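Local coordinates for uncharacterized protein A6V7T0 (Pseudomonas aeruginosa, PDB 3K12), which is of unknown function but belongs to the YjgF-like family, whose members are typically trimers of small alpha/beta subunits, at residues 62-67 against 107-112. Numbering follows the deposited sequence.
Sequences SVRILL and EMIVVA
Arg-64 and Ile-109 lie side by side across two antiparallel strands, their aliphatic parts pointing the same way, with Arg-64 CG 4.0 Å from Ile-109 CD1. Holding CG anti to the backbone N (chi1 -178°), the arginine runs alongside the isoleucine, then bends at chi2 and carries its guanidinium off to Ser-95 OG and the carbonyl of Ala-93 on strand 91-96. Leu-66 CD2 lies over the centre of the Arg-64 guanidinium, 3.6 Å above its plane. On the same side of the sheet as Arg-64 and Ile-109, Ser-62 OG is 3.4 Å from Val-111 CB and binds a water that donates to Ile-109 O, so that carbonyl takes both the water and the amide of Arg-64.

On the opposite face of the sheet, Val-63 CG1 meets the stem of selenomethionine Met-108 obliquely, 3.9 Å from CB and equally close to SE, while Val-63 CG2 approaches Val-110. These side chains, with Ile-65, pack under helices 35-52 and 73-83. Six backbone bonds join the strands; Leu-66 N to Glu-107 O is the straightest, at 176°.

The pair thus separates two chemistries: the face of Val-63, Ile-65, Met-108 and Val-110 is apolar and closed by the subunit's own helices, whereas the other mixes apolar and polar groups and packs against both neighbouring subunits, as expected of a trimer whose sheets line its interior.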
# COMPACT_ATOMS: atom_id res chain seq x y z
N SER D 62 -6.27 1.31 -6.87
CA SER D 62 -6.21 1.08 -5.41
C SER D 62 -5.98 2.38 -4.70
O SER D 62 -5.24 3.24 -5.19
CB SER D 62 -5.11 0.06 -5.02
OG SER D 62 -3.82 0.57 -5.29
N VAL D 63 -6.60 2.53 -3.53
CA VAL D 63 -6.33 3.67 -2.64
C VAL D 63 -6.13 3.15 -1.23
O VAL D 63 -6.98 2.45 -0.69
CB VAL D 63 -7.48 4.74 -2.67
CG1 VAL D 63 -7.09 5.95 -1.79
CG2 VAL D 63 -7.74 5.17 -4.08
N ARG D 64 -4.97 3.46 -0.66
CA ARG D 64 -4.71 3.20 0.75
C ARG D 64 -5.12 4.43 1.50
O ARG D 64 -4.70 5.54 1.17
CB ARG D 64 -3.22 2.90 0.94
CG ARG D 64 -2.82 2.57 2.37
CD ARG D 64 -3.41 1.22 2.83
NE ARG D 64 -2.86 0.92 4.14
CZ ARG D 64 -3.50 1.03 5.30
NH1 ARG D 64 -2.83 0.80 6.41
NH2 ARG D 64 -4.81 1.32 5.34
N ILE D 65 -6.00 4.27 2.48
CA ILE D 65 -6.54 5.41 3.24
C ILE D 65 -6.10 5.31 4.69
O ILE D 65 -6.47 4.35 5.38
CB ILE D 65 -8.08 5.47 3.18
CG1 ILE D 65 -8.54 5.46 1.73
CG2 ILE D 65 -8.59 6.72 3.92
CD1 ILE D 65 -10.10 5.38 1.54
N LEU D 66 -5.32 6.29 5.13
CA LEU D 66 -4.82 6.35 6.50
C LEU D 66 -5.64 7.42 7.20
O LEU D 66 -5.57 8.59 6.83
CB LEU D 66 -3.31 6.66 6.52
CG LEU D 66 -2.44 5.85 5.56
CD1 LEU D 66 -1.02 6.40 5.57
CD2 LEU D 66 -2.44 4.39 6.03
N LEU D 67 -6.42 7.02 8.20
CA LEU D 67 -7.38 7.90 8.84
C LEU D 67 -6.89 8.22 10.24
O LEU D 67 -6.55 7.32 10.99
CB LEU D 67 -8.76 7.22 8.86
CG LEU D 67 -9.90 8.01 9.50
CD1 LEU D 67 -10.31 9.24 8.68
CD2 LEU D 67 -11.12 7.09 9.55
N GLU D 107 -4.85 10.67 4.94
CA GLU D 107 -3.84 10.64 3.91
C GLU D 107 -4.16 9.50 2.98
O GLU D 107 -4.57 8.42 3.44
CB GLU D 107 -2.46 10.46 4.54
CG GLU D 107 -1.32 10.39 3.50
CD GLU D 107 0.08 10.56 4.09
OE1 GLU D 107 1.08 10.42 3.32
OE2 GLU D 107 0.22 10.84 5.30
N MSE D 108 -4.02 9.72 1.67
CA MSE D 108 -4.33 8.68 0.67
C MSE D 108 -3.12 8.42 -0.20
O MSE D 108 -2.33 9.34 -0.50
CB MSE D 108 -5.44 9.14 -0.23
CG MSE D 108 -6.76 9.17 0.53
SE MSE D 108 -8.24 9.55 -0.65
CE MSE D 108 -9.65 9.78 0.65
N ILE D 109 -2.99 7.16 -0.64
CA ILE D 109 -1.90 6.71 -1.51
C ILE D 109 -2.54 5.96 -2.67
O ILE D 109 -3.39 5.08 -2.44
CB ILE D 109 -0.93 5.75 -0.77
CG1 ILE D 109 -0.57 6.29 0.61
CG2 ILE D 109 0.33 5.53 -1.63
CD1 ILE D 109 0.05 5.23 1.57
N VAL D 110 -2.17 6.28 -3.89
CA VAL D 110 -2.96 5.86 -5.04
C VAL D 110 -2.16 5.12 -6.11
O VAL D 110 -1.03 5.52 -6.44
CB VAL D 110 -3.57 7.11 -5.71
CG1 VAL D 110 -4.36 6.77 -6.96
CG2 VAL D 110 -4.42 7.88 -4.69
N VAL D 111 -2.76 4.07 -6.64
CA VAL D 111 -2.34 3.48 -7.91
C VAL D 111 -3.51 3.56 -8.88
O VAL D 111 -4.66 3.25 -8.50
CB VAL D 111 -1.90 2.00 -7.74
CG1 VAL D 111 -1.41 1.45 -9.06
CG2 VAL D 111 -0.78 1.93 -6.74
N ALA D 112 -3.24 3.99 -10.12
CA ALA D 112 -4.29 4.19 -11.12
C ALA D 112 -3.82 3.71 -12.48
O ALA D 112 -2.63 3.45 -12.70
CB ALA D 112 -4.68 5.68 -11.17
O HOH W 1 -2.81 2.37 -3.34